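Local structure of aspartate aminotransferase (Plasmodium falciparum, 3K7Y) at residues T222-D227 against K312-L317; M251-E256 against R295-L300; L229-F234 against I239-C244; L84-N89 against H262-N267. The protein probably catalyses the pyridoxal phosphate-dependent transfer of an amino group between L-aspartate and 2-oxoglutarate, giving oxaloacetate and L-glutamate, and works as a homodimer. One frame throughout, in Å; residues are numbered along the deposited sequence.

Contact 1 of 4, residues T222-D227 against K312-L317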
loop_
_atom_site.group_PDB
_atom_site.type_symbol
_atom_site.label_atom_id
_atom_site.label_comp_id
_atom_site.label_asym_id
_atom_site.label_seq_id
_atom_site.Cartn_x
_atom_site.Cartn_y
_atom_site.Cartn_z
ATOM N N THR A 222 0.754 -19.221 -25.470
ATOM C CA THR A 222 -0.551 -18.864 -26.016
ATOM C C THR A 222 -1.630 -19.177 -24.977
ATOM O O THR A 222 -2.506 -18.355 -24.708
ATOM C CB THR A 222 -0.810 -19.596 -27.342
ATOM O OG1 THR A 222 0.077 -20.718 -27.429
ATOM C CG2 THR A 222 -0.546 -18.666 -28.523
ATOM N N ASN A 223 -1.551 -20.369 -24.396
ATOM C CA ASN A 223 -2.391 -20.733 -23.268
ATOM C C ASN A 223 -1.715 -20.208 -22.026
ATOM O O ASN A 223 -0.499 -20.310 -21.899
ATOM C CB ASN A 223 -2.570 -22.257 -23.186
ATOM C CG ASN A 223 -3.485 -22.695 -22.038
ATOM O OD1 ASN A 223 -3.813 -21.916 -21.140
ATOM N ND2 ASN A 223 -3.889 -23.956 -22.065
ATOM N N LEU A 224 -2.495 -19.635 -21.116
ATOM C CA LEU A 224 -1.920 -18.981 -19.940
ATOM C C LEU A 224 -1.856 -19.914 -18.740
ATOM O O LEU A 224 -1.283 -19.570 -17.705
ATOM C CB LEU A 224 -2.646 -17.667 -19.609
ATOM C CG LEU A 224 -4.087 -17.760 -19.124
ATOM C CD1 LEU A 224 -4.117 -17.809 -17.615
ATOM C CD2 LEU A 224 -4.880 -16.574 -19.619
ATOM N N GLU A 225 -2.434 -21.098 -18.875
ATOM C CA GLU A 225 -2.233 -22.110 -17.856
ATOM C C GLU A 225 -0.872 -22.749 -18.060
ATOM O O GLU A 225 -0.288 -23.247 -17.112
ATOM C CB GLU A 225 -3.343 -23.159 -17.858
ATOM C CG GLU A 225 -4.698 -22.611 -17.431
ATOM C CD GLU A 225 -5.702 -23.691 -17.037
ATOM O OE1 GLU A 225 -6.447 -23.463 -16.059
ATOM O OE2 GLU A 225 -5.750 -24.762 -17.684
ATOM N N GLU A 226 -0.371 -22.716 -19.299
ATOM C CA GLU A 226 0.973 -23.227 -19.617
ATOM C C GLU A 226 2.018 -22.569 -18.709
ATOM O O GLU A 226 2.731 -23.260 -17.985
ATOM C CB GLU A 226 1.345 -22.999 -21.097
ATOM C CG GLU A 226 0.992 -24.119 -22.097
ATOM C CD GLU A 226 1.857 -24.080 -23.384
ATOM O OE1 GLU A 226 3.054 -24.442 -23.284
ATOM O OE2 GLU A 226 1.348 -23.704 -24.485
ATOM N N ASP A 227 2.064 -21.234 -18.734
ATOM C CA ASP A 227 3.059 -20.421 -18.016
ATOM C C ASP A 227 3.275 -20.795 -16.558
ATOM O O ASP A 227 4.309 -20.470 -15.972
ATOM C CB ASP A 227 2.662 -18.949 -18.081
ATOM C CG ASP A 227 2.884 -18.347 -19.447
ATOM O OD1 ASP A 227 3.578 -18.970 -20.280
ATOM O OD2 ASP A 227 2.368 -17.242 -19.695
ATOM N N LYS A 312 -9.032 -14.124 -24.049
ATOM C CA LYS A 312 -8.870 -14.011 -25.491
ATOM C C LYS A 312 -7.941 -12.856 -25.874
ATOM O O LYS A 312 -6.899 -13.103 -26.471
ATOM C CB LYS A 312 -10.227 -13.923 -26.212
ATOM C CG LYS A 312 -10.910 -15.282 -26.538
ATOM C CD LYS A 312 -10.286 -15.996 -27.754
ATOM C CE LYS A 312 -11.132 -17.186 -28.255
ATOM N NZ LYS A 312 -11.981 -16.921 -29.478
ATOM N N GLU A 313 -8.298 -11.615 -25.523
ATOM C CA GLU A 313 -7.435 -10.446 -25.802
ATOM C C GLU A 313 -6.030 -10.703 -25.246
ATOM O O GLU A 313 -5.026 -10.309 -25.852
ATOM C CB GLU A 313 -7.985 -9.148 -25.190
ATOM C CG GLU A 313 -9.405 -8.708 -25.597
ATOM C CD GLU A 313 -9.961 -7.595 -24.679
ATOM O OE1 GLU A 313 -10.941 -7.845 -23.927
ATOM O OE2 GLU A 313 -9.402 -6.472 -24.697
ATOM N N LEU A 314 -5.977 -11.372 -24.094
ATOM C CA LEU A 314 -4.728 -11.786 -23.494
ATOM C C LEU A 314 -3.993 -12.751 -24.408
ATOM O O LEU A 314 -2.823 -12.533 -24.714
ATOM C CB LEU A 314 -4.962 -12.412 -22.117
ATOM C CG LEU A 314 -3.754 -12.819 -21.249
ATOM C CD1 LEU A 314 -3.141 -14.155 -21.738
ATOM C CD2 LEU A 314 -2.683 -11.724 -21.130
ATOM N N SER A 315 -4.665 -13.814 -24.842
ATOM C CA SER A 315 -4.040 -14.772 -25.766
ATOM C C SER A 315 -3.613 -14.126 -27.091
ATOM O O SER A 315 -2.528 -14.416 -27.611
ATOM C CB SER A 315 -4.953 -15.959 -26.033
ATOM O OG SER A 315 -4.175 -17.075 -26.401
ATOM N N GLN A 316 -4.482 -13.254 -27.616
ATOM C CA GLN A 316 -4.181 -12.357 -28.745
ATOM C C GLN A 316 -2.996 -11.413 -28.474
ATOM O O GLN A 316 -2.375 -10.913 -29.407
ATOM C CB GLN A 316 -5.420 -11.527 -29.131
ATOM C CG GLN A 316 -6.134 -11.964 -30.415
ATOM C CD GLN A 316 -7.336 -12.893 -30.189
ATOM O OE1 GLN A 316 -8.032 -12.797 -29.179
ATOM N NE2 GLN A 316 -7.590 -13.783 -31.150
ATOM N N LEU A 317 -2.681 -11.164 -27.208
ATOM C CA LEU A 317 -1.559 -10.276 -26.881
ATOM C C LEU A 317 -0.182 -10.956 -26.946
ATOM O O LEU A 317 0.684 -10.508 -27.694
ATOM C CB LEU A 317 -1.779 -9.562 -25.541
ATOM C CG LEU A 317 -0.886 -8.360 -25.248
ATOM C CD1 LEU A 317 -0.773 -7.457 -26.458
ATOM C CD2 LEU A 317 -1.435 -7.585 -24.072
#

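Contact 2 of 4, residues M251-E256 against R295-L300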
loop_
_atom_site.group_PDB
_atom_site.type_symbol
_atom_site.label_atom_id
_atom_site.label_comp_id
_atom_site.label_asym_id
_atom_site.label_seq_id
_atom_site.Cartn_x
_atom_site.Cartn_y
_atom_site.Cartn_z
ATOM N N MET A 251 -3.803 -7.859 -16.443
ATOM C CA MET A 251 -5.026 -7.103 -16.628
ATOM C C MET A 251 -4.747 -5.686 -17.096
ATOM O O MET A 251 -5.652 -4.857 -17.128
ATOM C CB MET A 251 -5.743 -6.999 -15.301
ATOM C CG MET A 251 -6.770 -8.017 -15.076
ATOM S SD MET A 251 -6.101 -9.267 -14.020
ATOM C CE MET A 251 -7.567 -10.280 -13.779
ATOM N N SER A 252 -3.490 -5.395 -17.426
ATOM C CA SER A 252 -3.048 -4.029 -17.722
ATOM C C SER A 252 -3.366 -3.046 -16.582
ATOM O O SER A 252 -3.524 -1.847 -16.834
ATOM C CB SER A 252 -3.686 -3.526 -19.015
ATOM O OG SER A 252 -4.955 -2.941 -18.717
ATOM N N LEU A 253 -3.476 -3.559 -15.353
ATOM C CA LEU A 253 -3.759 -2.758 -14.150
ATOM C C LEU A 253 -2.480 -2.234 -13.525
ATOM O O LEU A 253 -2.039 -2.721 -12.476
ATOM C CB LEU A 253 -4.454 -3.607 -13.085
ATOM C CG LEU A 253 -5.840 -4.195 -13.277
ATOM C CD1 LEU A 253 -6.172 -5.072 -12.075
ATOM C CD2 LEU A 253 -6.871 -3.107 -13.477
ATOM N N TYR A 254 -1.871 -1.240 -14.139
ATOM C CA TYR A 254 -0.579 -0.808 -13.657
ATOM C C TYR A 254 -0.703 -0.038 -12.337
ATOM O O TYR A 254 -0.349 -0.558 -11.264
ATOM C CB TYR A 254 0.158 -0.041 -14.747
ATOM C CG TYR A 254 0.472 -0.917 -15.958
ATOM C CD1 TYR A 254 1.637 -1.686 -16.006
ATOM C CD2 TYR A 254 -0.396 -0.987 -17.042
ATOM C CE1 TYR A 254 1.924 -2.492 -17.107
ATOM C CE2 TYR A 254 -0.117 -1.782 -18.134
ATOM C CZ TYR A 254 1.042 -2.530 -18.167
ATOM O OH TYR A 254 1.311 -3.321 -19.266
ATOM N N GLY A 255 -1.256 1.167 -12.406
ATOM C CA GLY A 255 -1.382 2.020 -11.227
ATOM C C GLY A 255 -2.338 1.537 -10.155
ATOM O O GLY A 255 -2.314 2.047 -9.040
ATOM N N GLU A 256 -3.192 0.571 -10.480
ATOM C CA GLU A 256 -4.145 0.062 -9.506
ATOM C C GLU A 256 -3.430 -0.684 -8.379
ATOM O O GLU A 256 -3.962 -0.838 -7.271
ATOM C CB GLU A 256 -5.150 -0.846 -10.203
ATOM C CG GLU A 256 -6.544 -0.261 -10.484
ATOM C CD GLU A 256 -6.651 1.255 -10.338
ATOM O OE1 GLU A 256 -6.608 1.765 -9.192
ATOM O OE2 GLU A 256 -6.832 1.928 -11.373
ATOM N N ARG A 295 -12.549 -5.061 -5.683
ATOM C CA ARG A 295 -13.795 -5.153 -6.455
ATOM C C ARG A 295 -13.584 -5.288 -7.981
ATOM O O ARG A 295 -14.138 -6.201 -8.589
ATOM C CB ARG A 295 -14.724 -3.977 -6.125
ATOM C CG ARG A 295 -15.243 -3.980 -4.678
ATOM C CD ARG A 295 -15.903 -2.653 -4.280
ATOM N NE ARG A 295 -16.719 -2.800 -3.072
ATOM C CZ ARG A 295 -17.341 -1.804 -2.442
ATOM N NH1 ARG A 295 -17.250 -0.558 -2.883
ATOM N NH2 ARG A 295 -18.062 -2.058 -1.356
ATOM N N ILE A 296 -12.778 -4.418 -8.600
ATOM C CA ILE A 296 -12.493 -4.524 -10.051
ATOM C C ILE A 296 -12.105 -5.938 -10.440
ATOM O O ILE A 296 -12.550 -6.441 -11.464
ATOM C CB ILE A 296 -11.332 -3.604 -10.517
ATOM C CG1 ILE A 296 -11.463 -2.190 -9.933
ATOM C CG2 ILE A 296 -11.222 -3.571 -12.052
ATOM C CD1 ILE A 296 -12.776 -1.461 -10.272
ATOM N N LEU A 297 -11.273 -6.570 -9.615
ATOM C CA LEU A 297 -10.749 -7.902 -9.897
ATOM C C LEU A 297 -11.795 -9.011 -9.807
ATOM O O LEU A 297 -11.956 -9.805 -10.735
ATOM C CB LEU A 297 -9.569 -8.206 -8.983
ATOM C CG LEU A 297 -8.440 -8.849 -9.785
ATOM C CD1 LEU A 297 -7.095 -8.258 -9.379
ATOM C CD2 LEU A 297 -8.470 -10.380 -9.714
ATOM N N CYS A 298 -12.495 -9.067 -8.681
ATOM C CA CYS A 298 -13.608 -9.997 -8.513
ATOM C C CYS A 298 -14.631 -9.921 -9.651
ATOM O O CYS A 298 -15.013 -10.951 -10.195
ATOM C CB CYS A 298 -14.293 -9.754 -7.179
ATOM S SG CYS A 298 -13.177 -9.950 -5.829
ATOM N N GLN A 299 -15.050 -8.705 -10.006
ATOM C CA GLN A 299 -16.039 -8.491 -11.055
ATOM C C GLN A 299 -15.625 -9.112 -12.389
ATOM O O GLN A 299 -16.378 -9.917 -12.958
ATOM C CB GLN A 299 -16.315 -6.999 -11.232
ATOM C CG GLN A 299 -17.729 -6.679 -11.739
ATOM C CD GLN A 299 -18.741 -6.484 -10.610
ATOM O OE1 GLN A 299 -18.867 -7.321 -9.713
ATOM N NE2 GLN A 299 -19.467 -5.373 -10.653
ATOM N N LEU A 300 -14.440 -8.737 -12.883
ATOM C CA LEU A 300 -13.890 -9.313 -14.112
ATOM C C LEU A 300 -13.829 -10.835 -14.006
ATOM O O LEU A 300 -14.546 -11.553 -14.710
ATOM C CB LEU A 300 -12.487 -8.754 -14.415
ATOM C CG LEU A 300 -11.790 -9.260 -15.696
ATOM C CD1 LEU A 300 -10.886 -8.200 -16.290
ATOM C CD2 LEU A 300 -10.990 -10.545 -15.472
#

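Contact 3 of 4, residues L229-F234 against I239-C244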
loop_
_atom_site.group_PDB
_atom_site.type_symbol
_atom_site.label_atom_id
_atom_site.label_comp_id
_atom_site.label_asym_id
_atom_site.label_seq_id
_atom_site.Cartn_x
_atom_site.Cartn_y
_atom_site.Cartn_z
ATOM N N LEU A 229 2.829 -24.070 -15.286
ATOM C CA LEU A 229 2.818 -25.536 -15.185
ATOM C C LEU A 229 3.644 -26.067 -14.021
ATOM O O LEU A 229 3.174 -26.930 -13.275
ATOM C CB LEU A 229 3.244 -26.228 -16.493
ATOM C CG LEU A 229 3.285 -27.767 -16.514
ATOM C CD1 LEU A 229 2.003 -28.416 -15.996
ATOM C CD2 LEU A 229 3.589 -28.269 -17.910
ATOM N N LEU A 230 4.862 -25.557 -13.864
ATOM C CA LEU A 230 5.743 -26.074 -12.836
ATOM C C LEU A 230 5.024 -26.063 -11.509
ATOM O O LEU A 230 5.140 -27.012 -10.725
ATOM C CB LEU A 230 7.005 -25.246 -12.723
ATOM C CG LEU A 230 8.302 -25.987 -12.395
ATOM C CD1 LEU A 230 9.192 -25.037 -11.618
ATOM C CD2 LEU A 230 8.139 -27.309 -11.643
ATOM N N ILE A 231 4.266 -24.994 -11.272
ATOM C CA ILE A 231 3.538 -24.836 -10.024
ATOM C C ILE A 231 2.537 -25.971 -9.888
ATOM O O ILE A 231 2.457 -26.606 -8.831
ATOM C CB ILE A 231 2.841 -23.465 -9.933
ATOM C CG1 ILE A 231 3.891 -22.370 -9.781
ATOM C CG2 ILE A 231 1.877 -23.421 -8.755
ATOM C CD1 ILE A 231 3.356 -20.964 -9.865
ATOM N N ARG A 232 1.794 -26.234 -10.959
ATOM C CA ARG A 232 0.761 -27.274 -10.931
ATOM C C ARG A 232 1.350 -28.676 -10.803
ATOM O O ARG A 232 0.829 -29.521 -10.069
ATOM C CB ARG A 232 -0.173 -27.152 -12.132
ATOM C CG ARG A 232 -1.225 -26.081 -11.913
ATOM C CD ARG A 232 -1.833 -25.615 -13.201
ATOM N NE ARG A 232 -2.385 -24.270 -13.084
ATOM C CZ ARG A 232 -3.387 -23.813 -13.827
ATOM N NH1 ARG A 232 -3.964 -24.604 -14.716
ATOM N NH2 ARG A 232 -3.832 -22.572 -13.671
ATOM N N LYS A 233 2.461 -28.900 -11.488
ATOM C CA LYS A 233 3.196 -30.138 -11.327
ATOM C C LYS A 233 3.656 -30.287 -9.868
ATOM O O LYS A 233 3.376 -31.308 -9.247
ATOM C CB LYS A 233 4.344 -30.224 -12.332
ATOM C CG LYS A 233 4.572 -31.632 -12.819
ATOM C CD LYS A 233 5.102 -31.706 -14.257
ATOM C CE LYS A 233 5.472 -33.163 -14.581
ATOM N NZ LYS A 233 6.035 -33.402 -15.944
ATOM N N PHE A 234 4.317 -29.258 -9.326
ATOM C CA PHE A 234 4.668 -29.168 -7.895
ATOM C C PHE A 234 3.524 -29.568 -6.965
ATOM O O PHE A 234 3.721 -30.297 -5.992
ATOM C CB PHE A 234 5.040 -27.733 -7.536
ATOM C CG PHE A 234 6.509 -27.485 -7.408
ATOM C CD1 PHE A 234 7.267 -27.098 -8.505
ATOM C CD2 PHE A 234 7.130 -27.578 -6.175
ATOM C CE1 PHE A 234 8.631 -26.843 -8.377
ATOM C CE2 PHE A 234 8.492 -27.327 -6.049
ATOM C CZ PHE A 234 9.238 -26.962 -7.154
ATOM N N ILE A 239 3.976 -30.550 -2.626
ATOM C CA ILE A 239 5.066 -29.850 -1.954
ATOM C C ILE A 239 4.512 -28.483 -1.550
ATOM O O ILE A 239 3.545 -28.005 -2.156
ATOM C CB ILE A 239 6.326 -29.676 -2.864
ATOM C CG1 ILE A 239 6.547 -30.893 -3.773
ATOM C CG2 ILE A 239 7.568 -29.423 -2.004
ATOM C CD1 ILE A 239 7.653 -30.724 -4.808
ATOM N N ALA A 240 5.104 -27.868 -0.523
ATOM C CA ALA A 240 4.681 -26.537 -0.054
ATOM C C ALA A 240 5.567 -25.406 -0.609
ATOM O O ALA A 240 6.760 -25.607 -0.863
ATOM C CB ALA A 240 4.645 -26.505 1.459
ATOM N N PHE A 241 4.986 -24.226 -0.809
ATOM C CA PHE A 241 5.719 -23.111 -1.413
ATOM C C PHE A 241 4.940 -21.801 -1.295
ATOM O O PHE A 241 3.940 -21.734 -0.582
ATOM C CB PHE A 241 6.019 -23.426 -2.883
ATOM C CG PHE A 241 4.808 -23.846 -3.669
ATOM C CD1 PHE A 241 4.612 -25.170 -4.003
ATOM C CD2 PHE A 241 3.862 -22.909 -4.073
ATOM C CE1 PHE A 241 3.499 -25.555 -4.722
ATOM C CE2 PHE A 241 2.747 -23.285 -4.784
ATOM C CZ PHE A 241 2.564 -24.606 -5.109
ATOM N N SER A 242 5.389 -20.766 -1.996
ATOM C CA SER A 242 4.713 -19.479 -1.964
ATOM C C SER A 242 4.629 -18.847 -3.331
ATOM O O SER A 242 5.481 -19.092 -4.199
ATOM C CB SER A 242 5.431 -18.525 -1.030
ATOM O OG SER A 242 5.074 -18.809 0.289
ATOM N N VAL A 243 3.611 -18.010 -3.518
ATOM C CA VAL A 243 3.433 -17.347 -4.801
ATOM C C VAL A 243 3.154 -15.849 -4.622
ATOM O O VAL A 243 2.219 -15.458 -3.908
ATOM C CB VAL A 243 2.309 -18.008 -5.650
ATOM C CG1 VAL A 243 2.383 -17.528 -7.090
ATOM C CG2 VAL A 243 2.393 -19.530 -5.603
ATOM N N CYS A 244 3.986 -15.024 -5.257
ATOM C CA CYS A 244 3.706 -13.608 -5.390
ATOM C C CYS A 244 3.181 -13.390 -6.786
ATOM O O CYS A 244 3.841 -13.748 -7.764
ATOM C CB CYS A 244 4.968 -12.785 -5.164
ATOM S SG CYS A 244 5.692 -13.069 -3.530
#

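Contact 4 of 4, residues L84-N89 against H262-N267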
loop_
_atom_site.group_PDB
_atom_site.type_symbol
_atom_site.label_atom_id
_atom_site.label_comp_id
_atom_site.label_asym_id
_atom_site.label_seq_id
_atom_site.Cartn_x
_atom_site.Cartn_y
_atom_site.Cartn_z
ATOM N N LEU A 84 -6.353 -19.054 -10.866
ATOM C CA LEU A 84 -5.435 -18.730 -11.940
ATOM C C LEU A 84 -4.096 -19.420 -11.790
ATOM O O LEU A 84 -3.517 -19.829 -12.787
ATOM C CB LEU A 84 -5.262 -17.218 -12.077
ATOM C CG LEU A 84 -6.528 -16.411 -12.374
ATOM C CD1 LEU A 84 -6.191 -14.944 -12.573
ATOM C CD2 LEU A 84 -7.230 -16.959 -13.594
ATOM N N ILE A 85 -3.601 -19.572 -10.565
ATOM C CA ILE A 85 -2.299 -20.207 -10.413
ATOM C C ILE A 85 -2.373 -21.711 -10.243
ATOM O O ILE A 85 -1.539 -22.419 -10.787
ATOM C CB ILE A 85 -1.380 -19.553 -9.347
ATOM C CG1 ILE A 85 -1.995 -19.629 -7.952
ATOM C CG2 ILE A 85 -0.983 -18.111 -9.756
ATOM C CD1 ILE A 85 -2.991 -18.534 -7.613
ATOM N N PHE A 86 -3.364 -22.204 -9.511
ATOM C CA PHE A 86 -3.460 -23.643 -9.237
ATOM C C PHE A 86 -4.454 -24.342 -10.163
ATOM O O PHE A 86 -4.633 -25.548 -10.079
ATOM C CB PHE A 86 -3.833 -23.909 -7.765
ATOM C CG PHE A 86 -2.799 -23.422 -6.746
ATOM C CD1 PHE A 86 -1.771 -24.259 -6.313
ATOM C CD2 PHE A 86 -2.884 -22.148 -6.193
ATOM C CE1 PHE A 86 -0.835 -23.821 -5.372
ATOM C CE2 PHE A 86 -1.951 -21.706 -5.256
ATOM C CZ PHE A 86 -0.929 -22.543 -4.845
ATOM N N GLY A 87 -5.094 -23.575 -11.039
ATOM C CA GLY A 87 -6.030 -24.115 -12.016
ATOM C C GLY A 87 -7.343 -24.471 -11.378
ATOM O O GLY A 87 -7.750 -23.849 -10.394
ATOM N N ASN A 88 -8.010 -25.468 -11.955
ATOM C CA ASN A 88 -9.204 -26.059 -11.350
ATOM C C ASN A 88 -9.527 -27.448 -11.903
ATOM O O ASN A 88 -9.475 -27.672 -13.110
ATOM C CB ASN A 88 -10.430 -25.128 -11.427
ATOM C CG ASN A 88 -10.908 -24.892 -12.839
ATOM O OD1 ASN A 88 -12.079 -25.101 -13.145
ATOM N ND2 ASN A 88 -10.007 -24.447 -13.710
ATOM N N ASN A 89 -9.831 -28.382 -11.009
ATOM C CA ASN A 89 -9.778 -28.093 -9.587
ATOM C C ASN A 89 -8.500 -28.615 -8.940
ATOM O O ASN A 89 -7.776 -29.432 -9.519
ATOM C CB ASN A 89 -11.055 -28.561 -8.879
ATOM C CG ASN A 89 -12.224 -27.598 -9.085
ATOM O OD1 ASN A 89 -12.892 -27.202 -8.131
ATOM N ND2 ASN A 89 -12.467 -27.213 -10.334
ATOM N N HIS A 262 0.263 -16.027 -2.169
ATOM C CA HIS A 262 -0.235 -17.354 -1.816
ATOM C C HIS A 262 0.791 -18.161 -1.044
ATOM O O HIS A 262 1.932 -18.315 -1.486
ATOM C CB HIS A 262 -0.659 -18.116 -3.063
ATOM C CG HIS A 262 -1.595 -17.347 -3.942
ATOM N ND1 HIS A 262 -2.941 -17.221 -3.668
ATOM C CD2 HIS A 262 -1.372 -16.633 -5.073
ATOM C CE1 HIS A 262 -3.506 -16.470 -4.597
ATOM N NE2 HIS A 262 -2.576 -16.104 -5.461
ATOM N N ILE A 263 0.386 -18.658 0.122
ATOM C CA ILE A 263 1.238 -19.541 0.922
ATOM C C ILE A 263 0.532 -20.867 1.153
ATOM O O ILE A 263 -0.608 -20.900 1.621
ATOM C CB ILE A 263 1.652 -18.918 2.281
ATOM C CG1 ILE A 263 2.470 -17.646 2.056
ATOM C CG2 ILE A 263 2.457 -19.932 3.117
ATOM C CD1 ILE A 263 2.715 -16.858 3.287
ATOM N N VAL A 264 1.223 -21.952 0.813
ATOM C CA VAL A 264 0.653 -23.293 0.883
ATOM C C VAL A 264 0.921 -23.877 2.268
ATOM O O VAL A 264 2.069 -23.929 2.713
ATOM C CB VAL A 264 1.201 -24.204 -0.263
ATOM C CG1 VAL A 264 0.928 -25.674 0.012
ATOM C CG2 VAL A 264 0.599 -23.805 -1.615
ATOM N N CYS A 265 -0.146 -24.301 2.944
ATOM C CA CYS A 265 -0.069 -24.750 4.344
ATOM C C CYS A 265 -0.395 -26.237 4.556
ATOM O O CYS A 265 -1.238 -26.804 3.863
ATOM C CB CYS A 265 -0.986 -23.896 5.225
ATOM S SG CYS A 265 -0.633 -22.129 5.177
ATOM N N LYS A 266 0.272 -26.845 5.535
ATOM C CA LYS A 266 0.069 -28.254 5.893
ATOM C C LYS A 266 -1.405 -28.628 6.163
ATOM O O LYS A 266 -1.939 -29.565 5.548
ATOM C CB LYS A 266 0.954 -28.632 7.088
ATOM C CG LYS A 266 2.454 -28.756 6.755
ATOM C CD LYS A 266 3.377 -28.554 7.984
ATOM C CE LYS A 266 2.835 -29.180 9.305
ATOM N NZ LYS A 266 2.565 -30.654 9.263
ATOM N N ASN A 267 -2.063 -27.900 7.065
ATOM C CA ASN A 267 -3.467 -28.177 7.375
ATOM C C ASN A 267 -4.347 -26.930 7.470
ATOM O O ASN A 267 -3.852 -25.802 7.507
ATOM C CB ASN A 267 -3.590 -29.042 8.640
ATOM C CG ASN A 267 -2.895 -28.431 9.846
ATOM O OD1 ASN A 267 -2.990 -27.233 10.094
ATOM N ND2 ASN A 267 -2.198 -29.265 10.611
#

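Contact 1 of 4, residues T222-D227 against K312-L317
The hydroxyl of S315 donates to the backbone carbonyl of T222, with S315 OG 2.7 Å from T222 O. An Asx turn in the loop 222-227 follows directly on this bond: N223 OD1 accepts from E225 N at 2.8 Å, with an N-H...O angle of 169°. The loop lies between strand 209-214 and helix 229-235 of the large aminotransferase domain. Its partner, 312-317, is part of the long helix 304-335. S315 OG approaches T222 O from above the carbonyl plane, 39° out of it. With chi1 at -155° the S315 hydroxyl lies beside its own carbonyl carbon and reaches T222 O. Next to this bond is a small apolar contact. L224 and L314 both start toward the opposite segment, and their side chains cross obliquely. The surroundings hold the loop further. E225 forms a salt bridge with R232, and D227 OD2 accepts from the backbone N of G218 and of G220. The side chain of L314 is about 8 Å from those of the cofactor-binding residues K249 and Y216, so the contact lies close to the cofactor site. At the leucine pair, L224 CD2 meets L314 CD1 at 3.7 Å.

Contact 2 of 4, residues M251-E256 against R295-L300
M251 leaves the backbone with chi1 -95° and bends again at chi2 (101°), which carries its terminal methyl across to helix 291-302. There M251 CE touches two leucines one helical turn apart. It lies 3.8 Å from L300 CD2. M251 CE is also 4.2 Å from L297 CD2. The methionine chain crosses L297 at about a right angle and meets L300 more slantwise. L300 has its CG anti to the backbone N (chi1 -179°), and its CD2 branch does the touching. The second branch of L297 is used too: L253 CD1 comes to 4.3 Å from L297 CD1, a looser approach. Segment 251-256 is an irregular loop between strands 241-246 and 258-264. It follows closely on S248 and K249, which bind pyridoxal phosphate, and the L253 side chain is about 8 Å from a bound cofactor. S248 OG is hydrogen-bonded to the carbonyl of L253. The loop also faces the dimer partner, where the Y254 ring meets Y68 of the second subunit edge-to-face. Between 251-256 and 295-300 the contact is buried and apolar, carbon to carbon. No hydrogen bond crosses it, so this pairing depends on shape and burial.

Contact 3 of 4, residues L229-F234 against I239-C244
The rings of F234 and F241 are turned almost perpendicular to each other, with planes at 83° and centroids 5.9 Å apart. They meet obliquely. The nearest approach between these two residues is made by the F234 methylene, with F234 CB 3.9 Å from F241 CE1. F241 holds its CG between the backbone N and the carbonyl carbon (chi1 52°), and its ring reaches from the strand to helix 229-235. One turn back on that helix, I231 meets the far end of the same ring. Its CG2 branch does the touching, with I231 CG2 3.9 Å from F241 CZ. The F241 ring thus spans I231 and F234. I239 also packs on the F234 ring. Its terminal methyl meets the ring obliquely at CD2 and CE2, and I239 CD1 is 3.5 Å from F234 CD2. The backbones are joined here as well, though weakly: I239 N donates to F234 O at 3.4 Å. All four side chains are buried. F212 of the neighbouring strand 209-214 extends the cluster, as its ring meets those of both F234 and F241 edge-to-face. Strand 209-214, helix 229-235 and strand 241-246 form a beta-alpha-beta unit, and this is the packing of its helix on its second strand within the mixed sheet of the large domain in class I aminotransferases.

Contact 4 of 4, residues L84-N89 against H262-N267
I85 CD1 sits over one face of the H262 imidazole, a CH-pi contact 3.6 Å from the ring centroid and 26° off the normal. The methyl is displaced toward the rim, and I85 CD1 is closest to H262 NE2, at 3.3 Å. The two side chains come from opposite directions, I85 from helix 75-86 and H262 from strand 258-264. I85 places CG1 between its backbone N and carbonyl carbon (chi1 62°), and the methyl beyond it reaches over to the ring. Strand 258-264 is next to last in the mixed sheet of the large domain, between 98-104 and 241-246, and antiparallel to both. H262 and V264 point to the helix, while I263 between them points away, as alternation along a strand requires. In the apolar contact, F86 CZ lies 3.8 Å from V264 CG2, with the valine methyl oblique to the ring. H262 CB is at the edge of the F86 ring, near its plane, with F86 CE2 4.4 Å from H262 CB. Polar bonds run to neighbours instead of across the pair. At the helix end, R232 NE donates to the carbonyl of I85. At the far end of the other segment, N267 OD1 caps the next helix through the backbone N of E269.

Contacts 3 and 4 are neighbours, with centres 8 Å apart. They share the mixed sheet, where strands 241-246 and 258-264 pair through backbone bonds such as V243 N to H262 O. Contact 1 lies about 19 Å from contact 3, centre to centre, and is tied to it by the salt bridge between E225 and R232. Contact 2 is about 17 Å from contact 1, between centres, and does not touch it. Along the chain, contact 3 is nested within contacts 1 and 4, which cross. Contact 2 follows contact 3, is nested inside contact 1 and crosses contact 4. Contacts 3 and 4 pack helices on the sheet. Contacts 1 and 2 join loops near the cofactor site to consecutive helices, 304-335 and 291-302.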